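Local atomic coordinates of response regulator aspartate phosphatase H (Bacillus subtilis, PDB entry 3Q15), a protein that dephosphorylates the sporulation phosphotransferase Spo0F and also acts on the competence regulator ComA, so helping to separate competence and sporulation in time. Residues Y110-K115 with Y151-Q156; G122-A127 with F145-A150; T270-G275 with A308-T313; V345-C350 with A357-V362. All coordinates share one frame; numbering follows the deposited sequence.

Interaction 1 (Y110-K115 with Y151-Q156); sequences YEFDQK and YYHMKQ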
loop_
_atom_site.group_PDB
_atom_site.type_symbol
_atom_site.label_atom_id
_atom_site.label_comp_id
_atom_site.label_asym_id
_atom_site.label_seq_id
_atom_site.Cartn_x
_atom_site.Cartn_y
_atom_site.Cartn_z
ATOM N N TYR A 110 0.341 -7.219 15.287
ATOM C CA TYR A 110 1.151 -8.372 15.678
ATOM C C TYR A 110 1.953 -8.901 14.494
ATOM O O TYR A 110 3.146 -9.191 14.612
ATOM C CB TYR A 110 0.282 -9.480 16.267
ATOM C CG TYR A 110 1.047 -10.730 16.643
ATOM C CD1 TYR A 110 1.770 -10.799 17.829
ATOM C CD2 TYR A 110 1.043 -11.846 15.816
ATOM C CE1 TYR A 110 2.474 -11.950 18.179
ATOM C CE2 TYR A 110 1.742 -12.998 16.156
ATOM C CZ TYR A 110 2.454 -13.042 17.338
ATOM O OH TYR A 110 3.150 -14.184 17.679
ATOM N N GLU A 111 1.291 -9.026 13.349
ATOM C CA GLU A 111 1.959 -9.457 12.134
ATOM C C GLU A 111 3.032 -8.448 11.746
ATOM O O GLU A 111 4.141 -8.823 11.360
ATOM C CB GLU A 111 0.948 -9.644 11.004
ATOM C CG GLU A 111 -0.087 -10.738 11.282
ATOM C CD GLU A 111 0.528 -12.134 11.357
ATOM O OE1 GLU A 111 1.673 -12.315 10.888
ATOM O OE2 GLU A 111 -0.136 -13.054 11.881
ATOM N N PHE A 112 2.701 -7.168 11.865
ATOM C CA PHE A 112 3.646 -6.097 11.567
ATOM C C PHE A 112 4.888 -6.192 12.448
ATOM O O PHE A 112 6.009 -6.031 11.969
ATOM C CB PHE A 112 2.974 -4.726 11.732
ATOM C CG PHE A 112 3.927 -3.569 11.648
ATOM C CD1 PHE A 112 4.291 -3.043 10.423
ATOM C CD2 PHE A 112 4.452 -3.003 12.798
ATOM C CE1 PHE A 112 5.160 -1.983 10.345
ATOM C CE2 PHE A 112 5.323 -1.941 12.725
ATOM C CZ PHE A 112 5.678 -1.430 11.497
ATOM N N ASP A 113 4.685 -6.472 13.732
ATOM C CA ASP A 113 5.792 -6.551 14.684
ATOM C C ASP A 113 6.719 -7.745 14.454
ATOM O O ASP A 113 7.876 -7.731 14.880
ATOM C CB ASP A 113 5.266 -6.564 16.118
ATOM C CG ASP A 113 4.739 -5.214 16.551
ATOM O OD1 ASP A 113 5.149 -4.200 15.945
ATOM O OD2 ASP A 113 3.918 -5.164 17.493
ATOM N N GLN A 114 6.214 -8.779 13.792
ATOM C CA GLN A 114 7.056 -9.916 13.447
ATOM C C GLN A 114 7.458 -9.847 11.979
ATOM O O GLN A 114 7.908 -10.830 11.399
ATOM C CB GLN A 114 6.369 -11.242 13.779
ATOM C CG GLN A 114 5.174 -11.593 12.914
ATOM C CD GLN A 114 4.597 -12.951 13.278
ATOM O OE1 GLN A 114 5.033 -13.576 14.241
ATOM N NE2 GLN A 114 3.616 -13.412 12.508
ATOM N N LYS A 115 7.279 -8.669 11.392
ATOM C CA LYS A 115 7.697 -8.400 10.021
ATOM C C LYS A 115 6.984 -9.260 8.980
ATOM O O LYS A 115 7.499 -9.475 7.884
ATOM C CB LYS A 115 9.221 -8.533 9.884
ATOM C CG LYS A 115 10.007 -7.666 10.862
ATOM C CD LYS A 115 11.511 -7.744 10.621
ATOM C CE LYS A 115 11.922 -6.937 9.402
ATOM N NZ LYS A 115 11.594 -5.490 9.563
ATOM N N TYR A 151 3.032 1.624 7.553
ATOM C CA TYR A 151 3.401 1.632 6.140
ATOM C C TYR A 151 4.725 2.363 5.913
ATOM O O TYR A 151 5.511 1.984 5.043
ATOM C CB TYR A 151 2.294 2.249 5.280
ATOM C CG TYR A 151 1.174 1.289 4.946
ATOM C CD1 TYR A 151 1.396 0.205 4.111
ATOM C CD2 TYR A 151 -0.107 1.471 5.457
ATOM C CE1 TYR A 151 0.381 -0.678 3.797
ATOM C CE2 TYR A 151 -1.136 0.588 5.148
ATOM C CZ TYR A 151 -0.884 -0.481 4.318
ATOM O OH TYR A 151 -1.894 -1.356 4.005
ATOM N N TYR A 152 4.968 3.411 6.693
ATOM C CA TYR A 152 6.240 4.122 6.614
ATOM C C TYR A 152 7.408 3.209 6.981
ATOM O O TYR A 152 8.398 3.142 6.256
ATOM C CB TYR A 152 6.233 5.368 7.504
ATOM C CG TYR A 152 7.606 5.962 7.722
ATOM C CD1 TYR A 152 8.249 6.666 6.711
ATOM C CD2 TYR A 152 8.260 5.816 8.939
ATOM C CE1 TYR A 152 9.507 7.210 6.906
ATOM C CE2 TYR A 152 9.521 6.357 9.144
ATOM C CZ TYR A 152 10.136 7.052 8.124
ATOM O OH TYR A 152 11.383 7.590 8.325
ATOM N N HIS A 153 7.287 2.510 8.109
ATOM C CA HIS A 153 8.318 1.568 8.539
ATOM C C HIS A 153 8.473 0.456 7.507
ATOM O O HIS A 153 9.568 -0.071 7.304
ATOM C CB HIS A 153 7.978 0.981 9.912
ATOM C CG HIS A 153 9.043 0.083 10.473
ATOM N ND1 HIS A 153 10.144 0.566 11.147
ATOM C CD2 HIS A 153 9.167 -1.265 10.466
ATOM C CE1 HIS A 153 10.904 -0.448 11.529
ATOM N NE2 HIS A 153 10.333 -1.569 11.130
ATOM N N MET A 154 7.371 0.108 6.853
ATOM C CA MET A 154 7.376 -0.899 5.799
ATOM C C MET A 154 7.902 -0.337 4.479
ATOM O O MET A 154 7.934 -1.037 3.466
ATOM C CB MET A 154 5.964 -1.450 5.590
ATOM C CG MET A 154 5.490 -2.402 6.680
ATOM S SD MET A 154 3.773 -2.924 6.482
ATOM C CE MET A 154 3.669 -3.063 4.702
ATOM N N LYS A 155 8.300 0.931 4.492
ATOM C CA LYS A 155 8.806 1.586 3.293
ATOM C C LYS A 155 7.797 1.561 2.148
ATOM O O LYS A 155 8.174 1.599 0.978
ATOM C CB LYS A 155 10.140 0.974 2.845
ATOM C CG LYS A 155 11.336 1.421 3.670
ATOM C CD LYS A 155 12.005 0.241 4.356
ATOM C CE LYS A 155 13.312 0.649 5.018
ATOM N NZ LYS A 155 14.026 -0.516 5.614
ATOM N N GLN A 156 6.515 1.488 2.491
ATOM C CA GLN A 156 5.455 1.672 1.512
ATOM C C GLN A 156 5.020 3.123 1.656
ATOM O O GLN A 156 3.944 3.424 2.171
ATOM C CB GLN A 156 4.289 0.716 1.777
ATOM C CG GLN A 156 4.695 -0.746 1.995
ATOM C CD GLN A 156 5.391 -1.351 0.790
ATOM O OE1 GLN A 156 6.609 -1.266 0.659
ATOM N NE2 GLN A 156 4.617 -1.961 -0.099
#

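Interaction 2 (G122-A127 with F145-A150); sequences GYYREA and FKVAEA. With SO4 (sulfate ion), chain F.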
loop_
_atom_site.group_PDB
_atom_site.type_symbol
_atom_site.label_atom_id
_atom_site.label_comp_id
_atom_site.label_asym_id
_atom_site.label_seq_id
_atom_site.Cartn_x
_atom_site.Cartn_y
_atom_site.Cartn_z
ATOM N N GLY A 122 -3.155 -7.315 5.017
ATOM C CA GLY A 122 -4.427 -8.004 4.932
ATOM C C GLY A 122 -5.318 -7.721 6.123
ATOM O O GLY A 122 -6.520 -7.512 5.967
ATOM N N TYR A 123 -4.735 -7.712 7.317
ATOM C CA TYR A 123 -5.508 -7.411 8.520
ATOM C C TYR A 123 -5.851 -5.926 8.605
ATOM O O TYR A 123 -6.953 -5.560 9.019
ATOM C CB TYR A 123 -4.799 -7.909 9.785
ATOM C CG TYR A 123 -4.914 -9.412 9.960
ATOM C CD1 TYR A 123 -6.085 -9.986 10.444
ATOM C CD2 TYR A 123 -3.863 -10.255 9.624
ATOM C CE1 TYR A 123 -6.203 -11.357 10.591
ATOM C CE2 TYR A 123 -3.968 -11.624 9.769
ATOM C CZ TYR A 123 -5.138 -12.171 10.251
ATOM O OH TYR A 123 -5.237 -13.532 10.393
ATOM N N TYR A 124 -4.915 -5.072 8.194
ATOM C CA TYR A 124 -5.174 -3.637 8.145
ATOM C C TYR A 124 -6.388 -3.341 7.271
ATOM O O TYR A 124 -7.238 -2.530 7.633
ATOM C CB TYR A 124 -3.964 -2.867 7.610
ATOM C CG TYR A 124 -2.782 -2.814 8.548
ATOM C CD1 TYR A 124 -2.941 -2.997 9.915
ATOM C CD2 TYR A 124 -1.500 -2.583 8.063
ATOM C CE1 TYR A 124 -1.853 -2.950 10.772
ATOM C CE2 TYR A 124 -0.410 -2.534 8.911
ATOM C CZ TYR A 124 -0.590 -2.719 10.262
ATOM O OH TYR A 124 0.502 -2.668 11.098
ATOM N N ARG A 125 -6.456 -3.994 6.114
ATOM C CA ARG A 125 -7.560 -3.778 5.186
ATOM C C ARG A 125 -8.884 -4.246 5.793
ATOM O O ARG A 125 -9.875 -3.522 5.765
ATOM C CB ARG A 125 -7.295 -4.484 3.856
ATOM C CG ARG A 125 -6.053 -3.990 3.129
ATOM C CD ARG A 125 -6.180 -2.516 2.758
ATOM N NE ARG A 125 -7.493 -2.232 2.193
ATOM C CZ ARG A 125 -7.819 -2.432 0.921
ATOM N NH1 ARG A 125 -6.920 -2.910 0.073
ATOM N NH2 ARG A 125 -9.043 -2.153 0.495
ATOM N N GLU A 126 -8.894 -5.453 6.349
ATOM C CA GLU A 126 -10.098 -5.979 6.984
ATOM C C GLU A 126 -10.531 -5.091 8.144
ATOM O O GLU A 126 -11.724 -4.887 8.368
ATOM C CB GLU A 126 -9.888 -7.421 7.469
ATOM C CG GLU A 126 -9.641 -8.428 6.352
ATOM C CD GLU A 126 -10.741 -8.422 5.300
ATOM O OE1 GLU A 126 -10.439 -8.146 4.118
ATOM O OE2 GLU A 126 -11.907 -8.701 5.649
ATOM N N ALA A 127 -9.555 -4.566 8.879
ATOM C CA ALA A 127 -9.839 -3.693 10.011
ATOM C C ALA A 127 -10.524 -2.405 9.558
ATOM O O ALA A 127 -11.511 -1.969 10.157
ATOM C CB ALA A 127 -8.560 -3.385 10.780
ATOM N N PHE A 145 -3.585 7.127 11.231
ATOM C CA PHE A 145 -2.304 7.591 11.745
ATOM C C PHE A 145 -1.377 6.426 12.078
ATOM O O PHE A 145 -0.218 6.402 11.657
ATOM C CB PHE A 145 -2.530 8.449 12.988
ATOM C CG PHE A 145 -1.266 8.955 13.619
ATOM C CD1 PHE A 145 -0.717 10.164 13.227
ATOM C CD2 PHE A 145 -0.635 8.228 14.615
ATOM C CE1 PHE A 145 0.441 10.640 13.812
ATOM C CE2 PHE A 145 0.528 8.697 15.205
ATOM C CZ PHE A 145 1.066 9.905 14.801
ATOM N N LYS A 146 -1.892 5.465 12.836
ATOM C CA LYS A 146 -1.089 4.335 13.288
ATOM C C LYS A 146 -0.672 3.445 12.124
ATOM O O LYS A 146 0.457 2.960 12.062
ATOM C CB LYS A 146 -1.858 3.528 14.336
ATOM C CG LYS A 146 -2.048 4.271 15.648
ATOM C CD LYS A 146 -2.925 3.496 16.610
ATOM C CE LYS A 146 -3.069 4.239 17.929
ATOM N NZ LYS A 146 -1.747 4.447 18.591
ATOM N N VAL A 147 -1.595 3.238 11.199
ATOM C CA VAL A 147 -1.320 2.456 10.007
ATOM C C VAL A 147 -0.325 3.200 9.110
ATOM O O VAL A 147 0.554 2.591 8.504
ATOM C CB VAL A 147 -2.633 2.159 9.248
ATOM C CG1 VAL A 147 -2.398 2.032 7.758
ATOM C CG2 VAL A 147 -3.312 0.914 9.813
ATOM N N ALA A 148 -0.468 4.521 9.028
ATOM C CA ALA A 148 0.466 5.343 8.259
ATOM C C ALA A 148 1.894 5.126 8.740
ATOM O O ALA A 148 2.822 5.001 7.937
ATOM C CB ALA A 148 0.091 6.821 8.353
ATOM N N GLU A 149 2.066 5.083 10.057
ATOM C CA GLU A 149 3.377 4.847 10.645
ATOM C C GLU A 149 3.897 3.468 10.262
ATOM O O GLU A 149 5.075 3.302 9.950
ATOM C CB GLU A 149 3.324 4.992 12.166
ATOM C CG GLU A 149 3.021 6.406 12.629
ATOM C CD GLU A 149 3.351 6.629 14.092
ATOM O OE1 GLU A 149 4.077 7.605 14.395
ATOM O OE2 GLU A 149 2.882 5.832 14.934
ATOM N N ALA A 150 3.008 2.480 10.284
ATOM C CA ALA A 150 3.381 1.125 9.910
ATOM C C ALA A 150 3.836 1.074 8.457
ATOM O O ALA A 150 4.906 0.551 8.160
ATOM C CB ALA A 150 2.233 0.161 10.150
HETATM S S SO4 F . 1.206 7.306 20.537
HETATM O O1 SO4 F . 0.999 8.719 20.842
HETATM O O2 SO4 F . 2.019 6.699 21.586
HETATM O O3 SO4 F . -0.083 6.622 20.462
HETATM O O4 SO4 F . 1.899 7.188 19.256
#

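Interaction 3 (T270-G275 with A308-T313); sequences TLCKAG and AVYKET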
loop_
_atom_site.group_PDB
_atom_site.type_symbol
_atom_site.label_atom_id
_atom_site.label_comp_id
_atom_site.label_asym_id
_atom_site.label_seq_id
_atom_site.Cartn_x
_atom_site.Cartn_y
_atom_site.Cartn_z
ATOM N N THR A 270 27.226 17.703 10.605
ATOM C CA THR A 270 27.089 18.820 9.677
ATOM C C THR A 270 28.346 19.677 9.646
ATOM O O THR A 270 28.782 20.116 8.585
ATOM C CB THR A 270 25.886 19.711 10.035
ATOM O OG1 THR A 270 24.689 18.924 10.009
ATOM C CG2 THR A 270 25.750 20.848 9.041
ATOM N N LEU A 271 28.923 19.914 10.818
ATOM C CA LEU A 271 30.134 20.707 10.917
ATOM C C LEU A 271 31.314 19.995 10.259
ATOM O O LEU A 271 32.155 20.630 9.627
ATOM C CB LEU A 271 30.442 21.037 12.377
ATOM C CG LEU A 271 29.530 22.096 12.997
ATOM C CD1 LEU A 271 29.835 22.299 14.476
ATOM C CD2 LEU A 271 29.653 23.408 12.235
ATOM N N CYS A 272 31.364 18.673 10.407
ATOM C CA CYS A 272 32.429 17.876 9.804
ATOM C C CYS A 272 32.355 17.897 8.280
ATOM O O CYS A 272 33.373 18.016 7.601
ATOM C CB CYS A 272 32.379 16.430 10.309
ATOM S SG CYS A 272 32.891 16.218 12.031
ATOM N N LYS A 273 31.145 17.775 7.749
ATOM C CA LYS A 273 30.939 17.823 6.308
ATOM C C LYS A 273 31.236 19.216 5.770
ATOM O O LYS A 273 31.583 19.378 4.601
ATOM C CB LYS A 273 29.509 17.406 5.957
ATOM C CG LYS A 273 29.261 15.910 6.080
ATOM C CD LYS A 273 27.820 15.545 5.762
ATOM C CE LYS A 273 26.866 16.127 6.789
ATOM N NZ LYS A 273 25.491 15.578 6.638
ATOM N N ALA A 274 31.103 20.218 6.633
ATOM C CA ALA A 274 31.361 21.603 6.254
ATOM C C ALA A 274 32.839 21.967 6.394
ATOM O O ALA A 274 33.237 23.103 6.127
ATOM C CB ALA A 274 30.503 22.544 7.082
ATOM N N GLY A 275 33.649 21.002 6.819
ATOM C CA GLY A 275 35.079 21.218 6.953
ATOM C C GLY A 275 35.495 21.887 8.253
ATOM O O GLY A 275 36.663 22.233 8.428
ATOM N N ALA A 308 36.650 9.198 14.384
ATOM C CA ALA A 308 37.607 8.329 13.709
ATOM C C ALA A 308 37.829 8.704 12.248
ATOM O O ALA A 308 38.958 8.659 11.754
ATOM C CB ALA A 308 37.174 6.873 13.823
ATOM N N VAL A 309 36.755 9.078 11.563
ATOM C CA VAL A 309 36.817 9.288 10.121
ATOM C C VAL A 309 37.197 10.717 9.730
ATOM O O VAL A 309 37.784 10.930 8.669
ATOM C CB VAL A 309 35.494 8.889 9.428
ATOM C CG1 VAL A 309 34.429 9.946 9.663
ATOM C CG2 VAL A 309 35.716 8.678 7.941
ATOM N N TYR A 310 36.866 11.686 10.583
ATOM C CA TYR A 310 37.178 13.090 10.306
ATOM C C TYR A 310 38.445 13.562 11.018
ATOM O O TYR A 310 38.821 14.730 10.919
ATOM C CB TYR A 310 35.993 14.003 10.653
ATOM C CG TYR A 310 34.818 13.827 9.722
ATOM C CD1 TYR A 310 33.700 13.103 10.112
ATOM C CD2 TYR A 310 34.835 14.369 8.444
ATOM C CE1 TYR A 310 32.627 12.925 9.253
ATOM C CE2 TYR A 310 33.770 14.198 7.581
ATOM C CZ TYR A 310 32.668 13.476 7.990
ATOM O OH TYR A 310 31.603 13.303 7.134
ATOM N N LYS A 311 39.092 12.651 11.737
ATOM C CA LYS A 311 40.363 12.933 12.396
ATOM C C LYS A 311 41.425 13.265 11.351
ATOM O O LYS A 311 41.378 12.748 10.235
ATOM C CB LYS A 311 40.788 11.714 13.221
ATOM C CG LYS A 311 42.137 11.824 13.903
ATOM C CD LYS A 311 42.423 10.576 14.734
ATOM C CE LYS A 311 43.816 10.612 15.355
ATOM N NZ LYS A 311 44.902 10.536 14.334
ATOM N N GLU A 312 42.374 14.130 11.704
ATOM C CA GLU A 312 43.440 14.508 10.777
ATOM C C GLU A 312 43.971 13.281 10.041
ATOM O O GLU A 312 44.024 13.258 8.812
ATOM C CB GLU A 312 44.579 15.219 11.509
ATOM C CG GLU A 312 45.673 15.735 10.582
ATOM C CD GLU A 312 46.857 16.316 11.331
ATOM O OE1 GLU A 312 47.754 16.890 10.678
ATOM O OE2 GLU A 312 46.895 16.195 12.573
ATOM N N THR A 313 44.362 12.265 10.803
ATOM C CA THR A 313 44.719 10.971 10.236
ATOM C C THR A 313 43.611 9.967 10.561
ATOM O O THR A 313 43.389 9.630 11.725
ATOM C CB THR A 313 46.067 10.460 10.788
ATOM O OG1 THR A 313 47.095 11.419 10.512
ATOM C CG2 THR A 313 46.443 9.135 10.146
#

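Interaction 4 (V345-C350 with A357-V362); sequences VFESSC and AFYRKV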
loop_
_atom_site.group_PDB
_atom_site.type_symbol
_atom_site.label_atom_id
_atom_site.label_comp_id
_atom_site.label_asym_id
_atom_site.label_seq_id
_atom_site.Cartn_x
_atom_site.Cartn_y
_atom_site.Cartn_z
ATOM N N VAL A 345 35.413 11.078 2.631
ATOM C CA VAL A 345 36.637 11.516 3.290
ATOM C C VAL A 345 37.874 11.023 2.540
ATOM O O VAL A 345 38.799 11.792 2.288
ATOM C CB VAL A 345 36.694 11.050 4.759
ATOM C CG1 VAL A 345 38.058 11.362 5.373
ATOM C CG2 VAL A 345 35.577 11.699 5.564
ATOM N N PHE A 346 37.893 9.746 2.175
ATOM C CA PHE A 346 39.048 9.205 1.462
ATOM C C PHE A 346 39.196 9.789 0.057
ATOM O O PHE A 346 40.311 10.073 -0.386
ATOM C CB PHE A 346 39.024 7.675 1.429
ATOM C CG PHE A 346 39.416 7.038 2.732
ATOM C CD1 PHE A 346 40.733 7.059 3.163
ATOM C CD2 PHE A 346 38.468 6.413 3.528
ATOM C CE1 PHE A 346 41.094 6.472 4.364
ATOM C CE2 PHE A 346 38.821 5.823 4.728
ATOM C CZ PHE A 346 40.134 5.852 5.147
ATOM N N GLU A 347 38.081 9.974 -0.640
ATOM C CA GLU A 347 38.121 10.626 -1.946
ATOM C C GLU A 347 38.777 12.000 -1.862
ATOM O O GLU A 347 39.510 12.400 -2.765
ATOM C CB GLU A 347 36.716 10.774 -2.532
ATOM C CG GLU A 347 36.208 9.564 -3.290
ATOM C CD GLU A 347 34.901 9.849 -4.005
ATOM O OE1 GLU A 347 34.457 9.003 -4.807
ATOM O OE2 GLU A 347 34.320 10.928 -3.765
ATOM N N SER A 348 38.504 12.723 -0.779
ATOM C CA SER A 348 38.996 14.088 -0.629
ATOM C C SER A 348 40.522 14.138 -0.615
ATOM O O SER A 348 41.118 15.155 -0.972
ATOM C CB SER A 348 38.428 14.738 0.637
ATOM O OG SER A 348 39.119 14.305 1.798
ATOM N N SER A 349 41.143 13.039 -0.198
ATOM C CA SER A 349 42.599 12.932 -0.177
ATOM C C SER A 349 43.087 12.071 -1.339
ATOM O O SER A 349 44.232 11.619 -1.354
ATOM C CB SER A 349 43.076 12.336 1.147
ATOM O OG SER A 349 42.759 10.956 1.220
ATOM N N CYS A 350 42.208 11.845 -2.307
ATOM C CA CYS A 350 42.540 11.056 -3.490
ATOM C C CYS A 350 42.945 9.618 -3.158
ATOM O O CYS A 350 43.626 8.959 -3.943
ATOM C CB CYS A 350 43.630 11.748 -4.318
ATOM S SG CYS A 350 43.100 13.306 -5.083
ATOM N N ALA A 357 36.527 0.663 -1.567
ATOM C CA ALA A 357 36.210 -0.322 -0.537
ATOM C C ALA A 357 34.948 0.054 0.242
ATOM O O ALA A 357 34.092 -0.793 0.502
ATOM C CB ALA A 357 37.389 -0.505 0.410
ATOM N N PHE A 358 34.835 1.325 0.611
ATOM C CA PHE A 358 33.675 1.781 1.363
ATOM C C PHE A 358 32.427 1.864 0.496
ATOM O O PHE A 358 31.331 1.588 0.968
ATOM C CB PHE A 358 33.961 3.104 2.076
ATOM C CG PHE A 358 34.822 2.946 3.292
ATOM C CD1 PHE A 358 36.171 3.234 3.243
ATOM C CD2 PHE A 358 34.284 2.473 4.477
ATOM C CE1 PHE A 358 36.965 3.071 4.358
ATOM C CE2 PHE A 358 35.074 2.309 5.596
ATOM C CZ PHE A 358 36.417 2.607 5.536
ATOM N N TYR A 359 32.597 2.225 -0.771
ATOM C CA TYR A 359 31.477 2.235 -1.705
ATOM C C TYR A 359 30.867 0.836 -1.828
ATOM O O TYR A 359 29.651 0.689 -1.929
ATOM C CB TYR A 359 31.917 2.744 -3.081
ATOM C CG TYR A 359 32.021 4.252 -3.196
ATOM C CD1 TYR A 359 31.045 5.074 -2.655
ATOM C CD2 TYR A 359 33.095 4.849 -3.846
ATOM C CE1 TYR A 359 31.129 6.445 -2.758
ATOM C CE2 TYR A 359 33.190 6.227 -3.952
ATOM C CZ TYR A 359 32.204 7.017 -3.406
ATOM O OH TYR A 359 32.287 8.388 -3.506
ATOM N N ARG A 360 31.714 -0.191 -1.815
ATOM C CA ARG A 360 31.228 -1.566 -1.868
ATOM C C ARG A 360 30.455 -1.933 -0.601
ATOM O O ARG A 360 29.474 -2.676 -0.653
ATOM C CB ARG A 360 32.377 -2.556 -2.098
ATOM C CG ARG A 360 33.022 -2.473 -3.479
ATOM C CD ARG A 360 33.904 -3.700 -3.791
ATOM N NE ARG A 360 34.956 -3.913 -2.798
ATOM C CZ ARG A 360 36.134 -3.294 -2.807
ATOM N NH1 ARG A 360 36.416 -2.420 -3.761
ATOM N NH2 ARG A 360 37.033 -3.545 -1.861
ATOM N N LYS A 361 30.909 -1.416 0.536
ATOM C CA LYS A 361 30.215 -1.626 1.798
ATOM C C LYS A 361 28.855 -0.935 1.764
ATOM O O LYS A 361 27.877 -1.423 2.337
ATOM C CB LYS A 361 31.039 -1.091 2.972
ATOM C CG LYS A 361 32.413 -1.726 3.138
ATOM C CD LYS A 361 33.094 -1.227 4.404
ATOM C CE LYS A 361 34.584 -1.541 4.401
ATOM N NZ LYS A 361 34.855 -3.003 4.299
ATOM N N VAL A 362 28.804 0.208 1.089
ATOM C CA VAL A 362 27.563 0.956 0.943
ATOM C C VAL A 362 26.547 0.144 0.161
ATOM O O VAL A 362 25.432 -0.079 0.628
ATOM C CB VAL A 362 27.780 2.285 0.205
ATOM C CG1 VAL A 362 26.433 2.940 -0.088
ATOM C CG2 VAL A 362 28.677 3.213 1.020
#

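Interaction 1 (Y110-K115 with Y151-Q156)
Phe-112 against His-153 and Met-154 is an apolar and aromatic contact between the C-terminal ends of helices 93-113 and 137-153, in the predicted first and second tetratricopeptide (TPR) repeats of the helical TPR domain. CG of Phe-112 lies anti to the backbone N (chi1 171°), which lets the far end of the ring, CE1 and CZ, meet 151-156. Its CZ corner does most of the work on His-153, lying 3.6 Å from His-153 CD2. The two rings are neither stacked nor T-shaped, their planes turned 67° apart with centroids 5.5 Å from each other. Met-154 arrives in the plane of the phenyl ring, at its edge. Its SD is also set beside that edge, 5.2 Å from the Phe-112 centroid, which makes a Met-aromatic contact. Tyr-117 of helix 117-128 packs on His-153 and Met-154, and His-158 of the second subunit touches Met-154. Both helices end here: Lys-115 and Lys-155, each with positive phi, close Schellman motifs. Lys-115 NZ is hydrogen-bonded to Tyr-117 OH and lies 4.4 Å from His-153 NE2, not in direct contact with it. At the phenyl edge, Phe-112 CE1 meets Met-154 CG at 3.7 Å.

Interaction 2 (G122-A127 with F145-A150)
Tyr-124 of helix 117-128 lies against Val-147 and Ala-150 of helix 137-153, in a buried contact made entirely by side chains. The CH-pi part belongs to Val-147, whose CG2 methyl sits over one face of the phenol ring, 4.0 Å from the Tyr-124 centroid and 16° off its normal. That methyl lies somewhat toward the rim, 3.9 Å from Tyr-124 CD1. The apolar part continues at the far end of the ring, where Ala-150 CB is 4.0 Å from Tyr-124 CE2. With CG anti to the carbonyl carbon (chi1 -71°), the ring slants across helix 137-153, its CG end at Val-147 and its hydroxyl end at Ala-150, about one turn on. The polar part is scant: Tyr-124 OH ends 3.4 Å from Ala-150 CB, buried and without a partner in the model. Met-109 of helix 93-113 also touches Tyr-124. A leucine in its place would probably leave Val-147 CG2 without a ring face to rest on and open a gap beside Ala-150. Apart from this contact, Lys-146 NZ makes a weak hydrogen bond to a sulfate, probably from the crystallisation liquor, which Arg-180 also binds. The tyrosine ring, covered on one face by a valine methyl and flanked at its hydroxyl end by an alanine, is close helix-helix packing between the predicted first and second TPR repeats, consistent with the stacked helices of a TPR array.

Interaction 3 (T270-G275 with A308-T313)
With SG and CG each anti to the carbonyl carbon of its own residue (chi1 -72° for Cys-272, -69° for Tyr-310), Cys-272 and Tyr-310 bring the cysteine side chain over a face of the phenol ring. Cys-272 CB stands almost exactly above the ring centre, 3.4 Å from the Tyr-310 centroid and 5° off the normal, a close CH-pi contact that spreads over all six ring carbons. The sulfur leans toward the root of the ring: Cys-272 SG is 3.7 Å from Tyr-310 CD1, in an oblique sulfur-aromatic contact. At the other end, Tyr-310 OH touches the aliphatic part of the next side chain, 3.7 Å from Lys-273 CG. The lysine then bends away at chi3, and its amine forms a salt bridge with Asp-233 and a cation-pi contact with Trp-269. Replacing Tyr-310 with an alanine would probably strip Cys-272 CB and SG of their aromatic cover and leave Lys-273 CG without its neighbour. Ser-341 and Val-345 of helix 332-348 also pack on the tyrosine. The contact joins the last turn of helix 260-273 to the C-terminal part of helix 299-310, with the tyrosine bridging onward to helix 332-348, as in the helix-to-helix packing of a TPR superhelix.

Interaction 4 (V345-C350 with A357-V362)
Glu-347 reaches from helix 332-348 to Tyr-359 of helix 352-372, within the predicted sixth TPR repeat. Its CB points toward 357-362 and CG, anti to the carbonyl carbon (chi1 -85°), comes 4.1 Å from Tyr-359 OH. The chain then runs extended, placing CD 3.0 Å from that hydroxyl, and at the tip OE1 accepts a 2.6 Å hydrogen bond from Tyr-359 OH. OE2 is 3.3 Å from Tyr-359 OH, at a poor angle and not hydrogen-bonded. OE1 lies at the edge of the tyrosine ring, near its plane, whereas the hydroxyl meets it from above the carboxylate, 64° out of plane. Beside this pair, Phe-346 and Phe-358 meet rim to rim, CE2 of Phe-346 lying 3.3 Å from CE1 of Phe-358 and the ring planes only 12° apart. Outside the two segments, Arg-360 of the second subunit forms a salt bridge to Glu-347 OE1. One carboxylate oxygen thus serves both the helical hairpin and the contact with the second subunit, and the arginine and phenol together are likely to stabilise its negative charge.

In the fold
From the N terminus, interaction 1 opens on helix 93-113 and closes on helix 137-153. Interaction 2 is nested inside that loop, linking helix 117-128 to the same helix 137-153. The two touch where Phe-112 packs on Tyr-124, so three successive helices share one junction. Interaction 3 then closes a separate loop from helix 260-273 to helix 299-310, and interaction 4 follows in series as the short hairpin between helices 332-348 and 352-372. Val-345 packs on Val-309, joining interactions 3 and 4, whose centres are about 14 Å apart. Interactions 2 and 3 lie on opposite sides of the chain's centre, about 42 Å between centres, while interactions 1, 2 and 4 all touch the second subunit.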